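PDB 5VN4: adenine phosphoribosyltransferase, putative from Trypanosoma brucei brucei, which probably catalyses the reversible formation of AMP and diphosphate from adenine and 5-phospho-alpha-D-ribose 1-diphosphate, a salvage route to purine nucleotides. Local coordinates for residues Glu32-Trp37 and Gly54-Asn59; Trp37-Phe42 and Cys222-His227; Arg67-Asp72 and Pro207-Val212; Ala175-Val180 and Gly201-Val206. One frame throughout, in Å; residues are numbered along the deposited sequence.

Interaction 1 (Glu32-Trp37 and Gly54-Asn59); sequences EKVYKW and GNITEN
Ile56 meets Tyr35 because its side chain is bent twice: CG1 lies beside the backbone N (chi1 -58°) and chi2 turns CD1 back to the same sense (-56°), which lays the methyl over the phenol ring. Tyr35 adopts an unstaggered chi1 of -126° and offers one face to it. CD1 stands 3.7 Å from the Tyr35 ring centroid, almost on the ring normal, a CH-pi contact, while Ile56 CG1 covers the same ring nearer its far end, 3.7 Å from Tyr35 CE1. Met63 and Ile66 of helix 60-75 also pack on Ile56. Val34 continues the apolar patch, in the conformer described here, its CG2 lying 4.0 Å from Ile56 CD1. Its CG1 meets the amide of Asn59, whose OD1 caps Val62 N at the start of helix 60-75. On the other flank the contact turns polar. A water takes a hydrogen bond from Lys36 N at 2.9 Å and another from Asn55 ND2, also at 2.9 Å, and sits in plane at the edge of the Tyr35 ring. Asn55 ND2 is bonded to Tyr38 OH as well, so its amide is held from two directions, while Asn55 CB lies 3.6 Å from Val34 O. Tyr35 comes within about 4 Å, side chain to side chain, of Ala51, an adenine-binding residue. The two segments thus join by ring-face packing and a single water bridge, with no direct polar bond between them; this water rather than a side-chain pair satisfies Lys36 N.

Interaction 2 (Trp37-Phe42 and Cys222-His227); sequences WYSPAF and CGDPLH
The backbones of Trp37 and Cys222 run side by side as an isolated beta bridge, their CA atoms 4.9 Å apart. Gly223 N gives a nearly straight hydrogen bond to Trp37 O (2.7 Å, 173°), and no extended pairing follows. The bridge clips a late loop of the chain onto strand 37-38, which pairs with strand 50-51 in a small antiparallel sheet. This small unit beside the adenine pocket is consistent with the hood of type I phosphoribosyltransferases; the side chains of Trp37 and adenine-binding Arg49 approach to about 3 Å. Trp37 has its CG between the backbone N and the carbonyl carbon (chi1 63°), which swings the indole back over Cys222. CA of Cys222 lies above the five-membered ring, and SG above the six-membered ring, 3.8 Å from its centroid, a sulfur-aromatic contact. The indole NE1 is turned to Ser218 O. The chain at Gly223 passes over a face of the Tyr38 ring, CA 4.1 Å from the ring centroid. Farther along, Phe42 presents a face to Pro225, with CD almost over the ring centre, 3.5 Å from the centroid. Between these two rings stands the Asp224 carboxylate, which takes two bonds from one residue, fixing its rotation. Asp224 OD1 receives Ser39 N at 3.0 Å through its syn lone pair, and Asp224 OD2 receives Ser39 OG at 2.5 Å, on its syn side but 21° out of the carboxylate plane.

Interaction 3 (Arg67-Asp72 and Pro207-Val212); sequences RDFFVD and PFVTLV
Phe69 and Phe70 of helix 60-75 pack against Val209 and Leu211 in a buried, wholly apolar helix-on-sheet contact in the core of the subunit. Leu211 does most of the work, its end wedged against both rings. CD2 lies over one face of Phe69, displaced toward the rim, 3.5 Å from Phe69 CD2, and is also near Phe70 CZ. The other branch, CD1, comes beside Phe70, 3.9 Å from Phe70 CE2. The phenylalanines also meet each other: Phe69 CD2 stands 3.8 Å above the centre of the Phe70 ring. With CG anti to the backbone N (chi1 180°), the Phe69 ring lies under Leu211 CD2, whereas Phe70 takes the position beside its N (chi1 -75°), and these two choices bring neighbouring rings together. This is the layered alpha/beta core of a type I phosphoribosyltransferase, with helix 60-75 lying against the central sheet that includes strand 208-213. Val209 adds a lighter touch, its CG1 lying 4.2 Å from both Phe69 CE2 and Phe70 CE1. The chain turns a corner at Leu211, whose side chain is also covered by Leu27 and Phe31 of helix 26-34. Along the same helix as the two rings, Arg67 reaches Glu101 of the second subunit in a salt bridge.

Interaction 4 (Ala175-Val180 and Gly201-Val206); sequences ATLVEV and GRYSNV
Val206 and Leu177 form the tight part of this contact, where the loop ahead of strand 208-213 folds down on strand 176-182. The two side chains cross at about a right angle. Val206 CG1, anti to its backbone N (chi1 174°), lies against the strand: it sits 3.9 Å from Leu177 CG, the same distance from Glu179 CA, and 4.1 Å from Val180 CG2. Its other methyl, CG2, rests 3.5 Å from Leu177 O. Leu177 is backed by Val150 and Leu152 of the adjoining strand. Toward the start of the strand the fit slackens. Tyr203 only grazes Leu177, with Tyr203 CD1 4.1 Å from Leu177 CB. A water spans the remaining distance, donating to Ala175 O at 2.7 Å and to Tyr203 OH at 2.7 Å. Two successive type I turns, Gly201-Ser204 and Tyr203-Val206, carry the loop round, leaving Arg202, Ser204 and Asn205 exposed while Tyr203 and Val206 face inward. The buried Tyr203 hydroxyl and Ala175 O are thus served by the water, and the hydroxyl also by Asp171 OD1; between these two segments the direct contact is van der Waals packing, chiefly Val206 methyls on Leu177 and the strand backbone.

How the interactions relate
From the N terminus, interaction 1 closes first, a short loop that sets the end of helix 26-34 on helix 54-57. Interaction 2 starts at the shared Trp37 and runs almost to the C terminus, so its segments alternate with those of interaction 1; Asn55 ND2 to Tyr38 OH joins the two directly. Interaction 3 lies wholly within that long span, and interaction 4 lies within interaction 3 in turn. Those last two meet in the central sheet, where Val209 N and Val180 O pair strands 208-213 and 176-182. Tyr35 packs on Val212, linking interaction 1 to interaction 3 and so the adenine-side structure to the core, while interactions 2 and 4 lie on opposite sides of the chain's centre.

Interaction 1 (Glu32-Trp37 and Gly54-Asn59)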
loop_
_atom_site.group_PDB
_atom_site.type_symbol
_atom_site.label_atom_id
_atom_site.label_comp_id
_atom_site.label_asym_id
_atom_site.label_seq_id
_atom_site.Cartn_x
_atom_site.Cartn_y
_atom_site.Cartn_z
ATOM N N GLU A 32 16.855 10.338 9.746
ATOM C CA GLU A 32 16.785 11.437 10.707
ATOM C C GLU A 32 16.498 12.768 10.028
ATOM O O GLU A 32 15.945 13.674 10.657
ATOM C CB GLU A 32 18.083 11.525 11.507
ATOM C CG GLU A 32 18.202 10.430 12.557
ATOM C CD GLU A 32 19.561 10.382 13.231
ATOM O OE1 GLU A 32 20.444 11.184 12.859
ATOM O OE2 GLU A 32 19.746 9.531 14.136
ATOM N N LYS A 33 16.851 12.907 8.752
ATOM C CA LYS A 33 16.607 14.156 8.046
ATOM C C LYS A 33 15.232 14.227 7.395
ATOM O O LYS A 33 14.823 15.315 6.977
ATOM C CB LYS A 33 17.711 14.395 7.011
ATOM C CG LYS A 33 19.072 14.542 7.668
ATOM C CD LYS A 33 20.202 14.752 6.684
ATOM C CE LYS A 33 21.531 14.826 7.431
ATOM N NZ LYS A 33 21.754 13.611 8.273
ATOM N N VAL A 34 14.498 13.116 7.320
ATOM C CA VAL A 34 13.237 13.111 6.593
ATOM C C VAL A 34 12.048 12.718 7.453
ATOM O O VAL A 34 10.942 13.220 7.222
ATOM C CB VAL A 34 13.292 12.283 5.295
ATOM C CG1 VAL A 34 14.268 12.907 4.311
ATOM C CG2 VAL A 34 13.664 10.858 5.598
ATOM N N TYR A 35 12.231 11.854 8.456
ATOM C CA TYR A 35 11.093 11.446 9.276
ATOM C C TYR A 35 10.650 12.635 10.123
ATOM O O TYR A 35 11.470 13.263 10.804
ATOM C CB TYR A 35 11.455 10.248 10.156
ATOM C CG TYR A 35 10.532 9.027 10.056
ATOM C CD1 TYR A 35 9.171 9.145 9.781
ATOM C CD2 TYR A 35 11.040 7.748 10.251
ATOM C CE1 TYR A 35 8.345 8.016 9.714
ATOM C CE2 TYR A 35 10.233 6.627 10.173
ATOM C CZ TYR A 35 8.892 6.761 9.901
ATOM O OH TYR A 35 8.124 5.617 9.838
ATOM N N LYS A 36 9.379 12.993 10.017
ATOM C CA LYS A 36 8.787 14.032 10.846
ATOM C C LYS A 36 7.675 13.439 11.697
ATOM O O LYS A 36 6.986 12.491 11.295
ATOM C CB LYS A 36 8.187 15.159 9.998
ATOM C CG LYS A 36 9.132 15.766 8.986
ATOM C CD LYS A 36 10.349 16.384 9.657
ATOM C CE LYS A 36 11.325 16.916 8.622
ATOM N NZ LYS A 36 12.585 17.384 9.257
ATOM N N TRP A 37 7.488 14.019 12.871
ATOM C CA TRP A 37 6.366 13.656 13.716
ATOM C C TRP A 37 5.415 14.833 13.866
ATOM O O TRP A 37 5.807 16.000 13.753
ATOM C CB TRP A 37 6.814 13.152 15.091
ATOM C CG TRP A 37 7.556 14.166 15.919
ATOM C CD1 TRP A 37 8.906 14.363 15.956
ATOM C CD2 TRP A 37 6.987 15.118 16.831
ATOM N NE1 TRP A 37 9.214 15.380 16.827
ATOM C CE2 TRP A 37 8.055 15.854 17.384
ATOM C CE3 TRP A 37 5.683 15.413 17.240
ATOM C CZ2 TRP A 37 7.858 16.874 18.317
ATOM C CZ3 TRP A 37 5.492 16.428 18.177
ATOM C CH2 TRP A 37 6.574 17.142 18.701
ATOM N N GLY A 54 4.095 9.268 4.837
ATOM C CA GLY A 54 4.212 9.941 3.554
ATOM C C GLY A 54 5.515 10.698 3.373
ATOM O O GLY A 54 6.002 10.832 2.250
ATOM N N ASN A 55 6.116 11.186 4.462
ATOM C CA ASN A 55 7.415 11.839 4.310
ATOM C C ASN A 55 8.514 10.844 3.962
ATOM O O ASN A 55 9.540 11.237 3.398
ATOM C CB ASN A 55 7.761 12.652 5.555
ATOM C CG ASN A 55 6.859 13.864 5.715
ATOM O OD1 ASN A 55 6.668 14.635 4.770
ATOM N ND2 ASN A 55 6.276 14.024 6.902
ATOM N N ILE A 56 8.305 9.563 4.259
ATOM C CA ILE A 56 9.238 8.525 3.830
ATOM C C ILE A 56 9.021 8.184 2.361
ATOM O O ILE A 56 9.974 8.134 1.575
ATOM C CB ILE A 56 9.099 7.274 4.720
ATOM C CG1 ILE A 56 9.345 7.628 6.195
ATOM C CG2 ILE A 56 10.028 6.152 4.218
ATOM C CD1 ILE A 56 10.692 8.279 6.451
ATOM N N THR A 57 7.766 7.923 1.971
ATOM C CA THR A 57 7.518 7.531 0.585
ATOM C C THR A 57 7.850 8.659 -0.383
ATOM O O THR A 57 8.168 8.397 -1.549
ATOM C CB THR A 57 6.082 7.038 0.379
ATOM O OG1 THR A 57 5.143 8.090 0.630
ATOM C CG2 THR A 57 5.793 5.875 1.300
ATOM N N GLU A 58 7.796 9.910 0.076
ATOM C CA GLU A 58 8.166 11.046 -0.751
ATOM C C GLU A 58 9.668 11.210 -0.920
ATOM O O GLU A 58 10.086 12.082 -1.695
ATOM C CB GLU A 58 7.552 12.328 -0.198
ATOM C CG GLU A 58 6.072 12.397 -0.444
ATOM C CD GLU A 58 5.415 13.585 0.212
ATOM O OE1 GLU A 58 6.086 14.625 0.405
ATOM O OE2 GLU A 58 4.211 13.474 0.520
ATOM N N ASN A 59 10.484 10.392 -0.250
ATOM C CA ASN A 59 11.932 10.477 -0.393
ATOM C C ASN A 59 12.444 9.222 -1.084
ATOM O O ASN A 59 12.645 8.191 -0.424
ATOM C CB ASN A 59 12.603 10.655 0.971
ATOM C CG ASN A 59 14.064 11.008 0.844
ATOM O OD1 ASN A 59 14.922 10.129 0.753
ATOM N ND2 ASN A 59 14.356 12.307 0.804
HETATM O O HOH W 1 7.000 11.929 8.710
#

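Interaction 2 (Trp37-Phe42 and Cys222-His227)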
loop_
_atom_site.group_PDB
_atom_site.type_symbol
_atom_site.label_atom_id
_atom_site.label_comp_id
_atom_site.label_asym_id
_atom_site.label_seq_id
_atom_site.Cartn_x
_atom_site.Cartn_y
_atom_site.Cartn_z
ATOM N N TRP A 37 7.488 14.019 12.871
ATOM C CA TRP A 37 6.366 13.656 13.716
ATOM C C TRP A 37 5.415 14.833 13.866
ATOM O O TRP A 37 5.807 16.000 13.753
ATOM C CB TRP A 37 6.814 13.152 15.091
ATOM C CG TRP A 37 7.556 14.166 15.919
ATOM C CD1 TRP A 37 8.906 14.363 15.956
ATOM C CD2 TRP A 37 6.987 15.118 16.831
ATOM N NE1 TRP A 37 9.214 15.380 16.827
ATOM C CE2 TRP A 37 8.055 15.854 17.384
ATOM C CE3 TRP A 37 5.683 15.413 17.240
ATOM C CZ2 TRP A 37 7.858 16.874 18.317
ATOM C CZ3 TRP A 37 5.492 16.428 18.177
ATOM C CH2 TRP A 37 6.574 17.142 18.701
ATOM N N TYR A 38 4.157 14.511 14.127
ATOM C CA TYR A 38 3.115 15.512 14.258
ATOM C C TYR A 38 2.435 15.353 15.607
ATOM O O TYR A 38 2.209 14.232 16.077
ATOM C CB TYR A 38 2.107 15.371 13.109
ATOM C CG TYR A 38 2.747 15.600 11.755
ATOM C CD1 TYR A 38 3.494 14.598 11.133
ATOM C CD2 TYR A 38 2.648 16.837 11.115
ATOM C CE1 TYR A 38 4.102 14.815 9.914
ATOM C CE2 TYR A 38 3.241 17.058 9.878
ATOM C CZ TYR A 38 3.966 16.038 9.284
ATOM O OH TYR A 38 4.581 16.236 8.065
ATOM N N SER A 39 2.127 16.478 16.233
ATOM C CA SER A 39 1.445 16.467 17.515
ATOM C C SER A 39 -0.036 16.190 17.287
ATOM O O SER A 39 -0.521 16.209 16.151
ATOM C CB SER A 39 1.658 17.808 18.209
ATOM O OG SER A 39 0.974 18.844 17.523
ATOM N N PRO A 40 -0.792 15.925 18.351
ATOM C CA PRO A 40 -2.224 15.642 18.162
ATOM C C PRO A 40 -2.961 16.706 17.370
ATOM O O PRO A 40 -3.870 16.370 16.600
ATOM C CB PRO A 40 -2.736 15.516 19.601
ATOM C CG PRO A 40 -1.548 14.936 20.341
ATOM C CD PRO A 40 -0.349 15.618 19.727
ATOM N N ALA A 41 -2.567 17.975 17.499
ATOM C CA ALA A 41 -3.221 19.049 16.759
ATOM C C ALA A 41 -3.097 18.887 15.248
ATOM O O ALA A 41 -3.908 19.449 14.503
ATOM C CB ALA A 41 -2.648 20.404 17.187
ATOM N N PHE A 42 -2.114 18.131 14.775
ATOM C CA PHE A 42 -1.915 17.982 13.338
ATOM C C PHE A 42 -1.854 16.521 12.919
ATOM O O PHE A 42 -1.227 16.190 11.914
ATOM C CB PHE A 42 -0.680 18.758 12.881
ATOM C CG PHE A 42 -0.856 20.240 12.994
ATOM C CD1 PHE A 42 -1.544 20.936 12.011
ATOM C CD2 PHE A 42 -0.390 20.933 14.103
ATOM C CE1 PHE A 42 -1.744 22.293 12.117
ATOM C CE2 PHE A 42 -0.590 22.309 14.218
ATOM C CZ PHE A 42 -1.268 22.984 13.217
ATOM N N CYS A 222 9.816 17.925 14.389
ATOM C CA CYS A 222 8.374 18.114 14.363
ATOM C C CYS A 222 7.951 18.689 13.018
ATOM O O CYS A 222 8.525 19.674 12.541
ATOM C CB CYS A 222 7.951 19.061 15.483
ATOM S SG CYS A 222 6.155 19.246 15.606
ATOM N N GLY A 223 6.940 18.078 12.412
ATOM C CA GLY A 223 6.405 18.542 11.152
ATOM C C GLY A 223 5.233 19.488 11.250
ATOM O O GLY A 223 4.755 19.957 10.209
ATOM N N ASP A 224 4.757 19.786 12.460
ATOM C CA ASP A 224 3.637 20.707 12.619
ATOM C C ASP A 224 3.975 22.039 11.950
ATOM O O ASP A 224 5.111 22.514 12.055
ATOM C CB ASP A 224 3.398 21.022 14.101
ATOM C CG ASP A 224 2.840 19.860 14.909
ATOM O OD1 ASP A 224 2.605 18.753 14.380
ATOM O OD2 ASP A 224 2.642 20.083 16.132
ATOM N N PRO A 225 3.020 22.690 11.292
ATOM C CA PRO A 225 3.277 24.057 10.829
ATOM C C PRO A 225 3.454 24.979 12.023
ATOM O O PRO A 225 2.786 24.832 13.048
ATOM C CB PRO A 225 2.020 24.409 10.024
ATOM C CG PRO A 225 0.972 23.525 10.555
ATOM C CD PRO A 225 1.644 22.250 11.001
ATOM N N LEU A 226 4.360 25.946 11.879
ATOM C CA LEU A 226 4.613 26.867 12.982
ATOM C C LEU A 226 3.450 27.831 13.179
ATOM O O LEU A 226 3.186 28.264 14.308
ATOM C CB LEU A 226 5.935 27.593 12.758
ATOM C CG LEU A 226 7.147 26.657 12.896
ATOM C CD1 LEU A 226 8.406 27.336 12.367
ATOM C CD2 LEU A 226 7.327 26.189 14.353
ATOM N N HIS A 227 2.758 28.187 12.100
ATOM C CA HIS A 227 1.490 28.895 12.178
ATOM C C HIS A 227 0.593 28.376 11.070
ATOM O O HIS A 227 1.069 28.044 9.980
ATOM C CB HIS A 227 1.632 30.437 12.132
ATOM C CG HIS A 227 2.346 30.970 10.924
ATOM N ND1 HIS A 227 1.709 31.243 9.732
ATOM C CD2 HIS A 227 3.639 31.331 10.751
ATOM C CE1 HIS A 227 2.585 31.734 8.872
ATOM N NE2 HIS A 227 3.764 31.796 9.466
#

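Interaction 3 (Arg67-Asp72 and Pro207-Val212)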
loop_
_atom_site.group_PDB
_atom_site.type_symbol
_atom_site.label_atom_id
_atom_site.label_comp_id
_atom_site.label_asym_id
_atom_site.label_seq_id
_atom_site.Cartn_x
_atom_site.Cartn_y
_atom_site.Cartn_z
ATOM N N ARG A 67 14.299 -0.630 0.603
ATOM C CA ARG A 67 14.234 -1.750 -0.326
ATOM C C ARG A 67 15.549 -2.517 -0.334
ATOM O O ARG A 67 15.570 -3.746 -0.183
ATOM C CB ARG A 67 13.915 -1.209 -1.723
ATOM C CG ARG A 67 13.575 -2.260 -2.771
ATOM C CD ARG A 67 14.769 -2.733 -3.604
ATOM N NE ARG A 67 15.665 -1.674 -4.069
ATOM C CZ ARG A 67 15.542 -0.997 -5.211
ATOM N NH1 ARG A 67 14.523 -1.218 -6.034
ATOM N NH2 ARG A 67 16.447 -0.081 -5.521
ATOM N N ASP A 68 16.661 -1.800 -0.504
ATOM C CA ASP A 68 17.958 -2.457 -0.625
ATOM C C ASP A 68 18.314 -3.206 0.649
ATOM O O ASP A 68 18.859 -4.313 0.593
ATOM C CB ASP A 68 19.043 -1.429 -0.949
ATOM C CG ASP A 68 18.950 -0.885 -2.365
ATOM O OD1 ASP A 68 18.200 -1.446 -3.189
ATOM O OD2 ASP A 68 19.639 0.117 -2.652
ATOM N N PHE A 69 18.017 -2.613 1.808
ATOM C CA PHE A 69 18.331 -3.277 3.071
ATOM C C PHE A 69 17.641 -4.632 3.166
ATOM O O PHE A 69 18.286 -5.655 3.439
ATOM C CB PHE A 69 17.935 -2.404 4.264
ATOM C CG PHE A 69 18.235 -3.059 5.579
ATOM C CD1 PHE A 69 19.486 -2.921 6.161
ATOM C CD2 PHE A 69 17.298 -3.870 6.202
ATOM C CE1 PHE A 69 19.796 -3.559 7.352
ATOM C CE2 PHE A 69 17.602 -4.513 7.390
ATOM C CZ PHE A 69 18.851 -4.351 7.969
ATOM N N PHE A 70 16.324 -4.660 2.945
ATOM C CA PHE A 70 15.588 -5.905 3.147
ATOM C C PHE A 70 15.809 -6.915 2.026
ATOM O O PHE A 70 15.863 -8.121 2.291
ATOM C CB PHE A 70 14.109 -5.616 3.398
ATOM C CG PHE A 70 13.833 -5.072 4.767
ATOM C CD1 PHE A 70 13.963 -5.892 5.879
ATOM C CD2 PHE A 70 13.455 -3.751 4.947
ATOM C CE1 PHE A 70 13.713 -5.419 7.145
ATOM C CE2 PHE A 70 13.210 -3.265 6.218
ATOM C CZ PHE A 70 13.333 -4.103 7.319
ATOM N N VAL A 71 15.959 -6.459 0.782
ATOM C CA VAL A 71 16.290 -7.386 -0.294
ATOM C C VAL A 71 17.625 -8.064 -0.016
ATOM O O VAL A 71 17.741 -9.293 -0.088
ATOM C CB VAL A 71 16.268 -6.673 -1.657
ATOM C CG1 VAL A 71 16.858 -7.584 -2.735
ATOM C CG2 VAL A 71 14.843 -6.273 -2.011
ATOM N N ASP A 72 18.646 -7.275 0.340
ATOM C CA ASP A 72 19.954 -7.858 0.631
ATOM C C ASP A 72 19.888 -8.801 1.822
ATOM O O ASP A 72 20.517 -9.866 1.814
ATOM C CB ASP A 72 20.996 -6.766 0.878
ATOM C CG ASP A 72 22.282 -7.311 1.492
ATOM O OD1 ASP A 72 22.373 -7.403 2.738
ATOM O OD2 ASP A 72 23.201 -7.666 0.722
ATOM N N PRO A 207 12.948 -12.656 15.332
ATOM C CA PRO A 207 13.459 -11.285 15.478
ATOM C C PRO A 207 12.486 -10.254 14.923
ATOM O O PRO A 207 11.841 -10.466 13.892
ATOM C CB PRO A 207 14.760 -11.298 14.665
ATOM C CG PRO A 207 15.130 -12.756 14.546
ATOM C CD PRO A 207 13.810 -13.492 14.481
ATOM N N PHE A 208 12.376 -9.131 15.635
ATOM C CA PHE A 208 11.771 -7.910 15.116
ATOM C C PHE A 208 12.902 -7.012 14.636
ATOM O O PHE A 208 13.850 -6.759 15.382
ATOM C CB PHE A 208 11.013 -7.165 16.219
ATOM C CG PHE A 208 9.617 -7.682 16.492
ATOM C CD1 PHE A 208 9.337 -9.038 16.558
ATOM C CD2 PHE A 208 8.592 -6.785 16.743
ATOM C CE1 PHE A 208 8.042 -9.479 16.839
ATOM C CE2 PHE A 208 7.303 -7.209 17.025
ATOM C CZ PHE A 208 7.022 -8.562 17.080
ATOM N N VAL A 209 12.792 -6.516 13.407
ATOM C CA VAL A 209 13.799 -5.642 12.817
ATOM C C VAL A 209 13.096 -4.372 12.357
ATOM O O VAL A 209 12.325 -4.402 11.392
ATOM C CB VAL A 209 14.513 -6.325 11.646
ATOM C CG1 VAL A 209 15.463 -5.355 10.955
ATOM C CG2 VAL A 209 15.243 -7.582 12.122
ATOM N N THR A 210 13.336 -3.259 13.053
ATOM C CA THR A 210 12.769 -1.975 12.659
ATOM C C THR A 210 13.918 -1.016 12.406
ATOM O O THR A 210 14.719 -0.756 13.308
ATOM C CB THR A 210 11.820 -1.414 13.724
ATOM O OG1 THR A 210 12.512 -1.232 14.963
ATOM C CG2 THR A 210 10.641 -2.349 13.949
ATOM N N LEU A 211 13.998 -0.488 11.186
ATOM C CA LEU A 211 15.207 0.220 10.767
ATOM C C LEU A 211 15.562 1.367 11.709
ATOM O O LEU A 211 16.718 1.490 12.134
ATOM C CB LEU A 211 15.073 0.709 9.325
ATOM C CG LEU A 211 14.956 -0.419 8.299
ATOM C CD1 LEU A 211 15.017 0.156 6.877
ATOM C CD2 LEU A 211 16.024 -1.491 8.503
ATOM N N VAL A 212 14.597 2.232 12.032
ATOM C CA VAL A 212 14.870 3.257 13.033
ATOM C C VAL A 212 13.933 3.086 14.225
ATOM O O VAL A 212 13.131 2.138 14.275
ATOM C CB VAL A 212 14.919 4.691 12.455
ATOM C CG1 VAL A 212 16.070 4.806 11.456
ATOM C CG2 VAL A 212 13.600 5.079 11.812
#

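Interaction 4 (Ala175-Val180 and Gly201-Val206)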
loop_
_atom_site.group_PDB
_atom_site.type_symbol
_atom_site.label_atom_id
_atom_site.label_comp_id
_atom_site.label_asym_id
_atom_site.label_seq_id
_atom_site.Cartn_x
_atom_site.Cartn_y
_atom_site.Cartn_z
ATOM N N ALA A 175 2.632 -21.964 9.203
ATOM C CA ALA A 175 3.821 -21.561 8.472
ATOM C C ALA A 175 4.939 -21.156 9.429
ATOM O O ALA A 175 4.720 -20.888 10.615
ATOM C CB ALA A 175 3.498 -20.378 7.563
ATOM N N THR A 176 6.156 -21.110 8.895
ATOM C CA THR A 176 7.306 -20.637 9.656
ATOM C C THR A 176 7.389 -19.122 9.540
ATOM O O THR A 176 7.414 -18.579 8.428
ATOM C CB THR A 176 8.587 -21.286 9.137
ATOM O OG1 THR A 176 8.541 -22.694 9.401
ATOM C CG2 THR A 176 9.810 -20.684 9.821
ATOM N N LEU A 177 7.410 -18.438 10.682
ATOM C CA LEU A 177 7.582 -16.991 10.711
ATOM C C LEU A 177 9.072 -16.712 10.869
ATOM O O LEU A 177 9.662 -17.007 11.915
ATOM C CB LEU A 177 6.764 -16.374 11.844
ATOM C CG LEU A 177 6.877 -14.853 12.001
ATOM C CD1 LEU A 177 6.535 -14.121 10.700
ATOM C CD2 LEU A 177 6.002 -14.354 13.140
ATOM N N VAL A 178 9.685 -16.176 9.815
ATOM C CA VAL A 178 11.127 -15.958 9.818
ATOM C C VAL A 178 11.490 -14.680 10.559
ATOM O O VAL A 178 12.428 -14.661 11.364
ATOM C CB VAL A 178 11.646 -15.954 8.369
ATOM C CG1 VAL A 178 13.140 -15.653 8.326
ATOM C CG2 VAL A 178 11.344 -17.284 7.698
ATOM N N GLU A 179 10.768 -13.594 10.297
ATOM C CA GLU A 179 11.147 -12.297 10.824
ATOM C C GLU A 179 9.944 -11.383 10.727
ATOM O O GLU A 179 9.066 -11.565 9.874
ATOM C CB GLU A 179 12.306 -11.719 10.002
ATOM C CG GLU A 179 12.890 -10.432 10.504
ATOM C CD GLU A 179 14.285 -10.211 9.972
ATOM O OE1 GLU A 179 15.211 -10.911 10.432
ATOM O OE2 GLU A 179 14.457 -9.340 9.100
ATOM N N VAL A 180 9.931 -10.393 11.613
ATOM C CA VAL A 180 9.002 -9.276 11.593
ATOM C C VAL A 180 9.809 -8.039 11.218
ATOM O O VAL A 180 10.864 -7.786 11.811
ATOM C CB VAL A 180 8.369 -9.123 12.988
ATOM C CG1 VAL A 180 7.814 -7.732 13.206
ATOM C CG2 VAL A 180 7.307 -10.205 13.206
ATOM N N GLY A 201 4.640 -18.776 23.888
ATOM C CA GLY A 201 5.985 -18.467 23.445
ATOM C C GLY A 201 6.411 -19.143 22.164
ATOM O O GLY A 201 7.611 -19.160 21.863
ATOM N N ARG A 202 5.460 -19.690 21.395
ATOM C CA ARG A 202 5.753 -20.371 20.136
ATOM C C ARG A 202 6.618 -19.542 19.188
ATOM O O ARG A 202 7.400 -20.108 18.412
ATOM C CB ARG A 202 4.429 -20.751 19.463
ATOM C CG ARG A 202 4.537 -21.526 18.145
ATOM C CD ARG A 202 3.152 -21.977 17.672
ATOM N NE ARG A 202 2.546 -22.886 18.647
ATOM C CZ ARG A 202 1.242 -23.110 18.771
ATOM N NH1 ARG A 202 0.374 -22.502 17.973
ATOM N NH2 ARG A 202 0.805 -23.952 19.699
ATOM N N TYR A 203 6.499 -18.213 19.226
ATOM C CA TYR A 203 7.217 -17.339 18.305
ATOM C C TYR A 203 8.277 -16.480 18.992
ATOM O O TYR A 203 8.697 -15.462 18.439
ATOM C CB TYR A 203 6.226 -16.499 17.493
ATOM C CG TYR A 203 5.292 -17.394 16.697
ATOM C CD1 TYR A 203 5.692 -17.956 15.484
ATOM C CD2 TYR A 203 4.034 -17.731 17.190
ATOM C CE1 TYR A 203 4.849 -18.816 14.776
ATOM C CE2 TYR A 203 3.190 -18.564 16.490
ATOM C CZ TYR A 203 3.599 -19.107 15.290
ATOM O OH TYR A 203 2.746 -19.956 14.614
ATOM N N SER A 204 8.730 -16.872 20.188
ATOM C CA SER A 204 9.708 -16.057 20.901
ATOM C C SER A 204 11.060 -15.991 20.197
ATOM O O SER A 204 11.848 -15.084 20.492
ATOM C CB SER A 204 9.885 -16.561 22.332
ATOM O OG SER A 204 10.399 -17.879 22.330
ATOM N N ASN A 205 11.350 -16.907 19.270
ATOM C CA ASN A 205 12.609 -16.869 18.537
ATOM C C ASN A 205 12.539 -16.049 17.242
ATOM O O ASN A 205 13.448 -16.154 16.408
ATOM C CB ASN A 205 13.148 -18.286 18.292
ATOM C CG ASN A 205 12.392 -19.021 17.222
ATOM O OD1 ASN A 205 11.265 -18.665 16.878
ATOM N ND2 ASN A 205 13.013 -20.061 16.684
ATOM N N VAL A 206 11.520 -15.208 17.076
ATOM C CA VAL A 206 11.327 -14.446 15.844
ATOM C C VAL A 206 11.902 -13.046 16.053
ATOM O O VAL A 206 11.368 -12.288 16.874
ATOM C CB VAL A 206 9.849 -14.374 15.447
ATOM C CG1 VAL A 206 9.680 -13.440 14.242
ATOM C CG2 VAL A 206 9.319 -15.762 15.136
HETATM O O HOH W 2 3.514 -21.870 12.797
#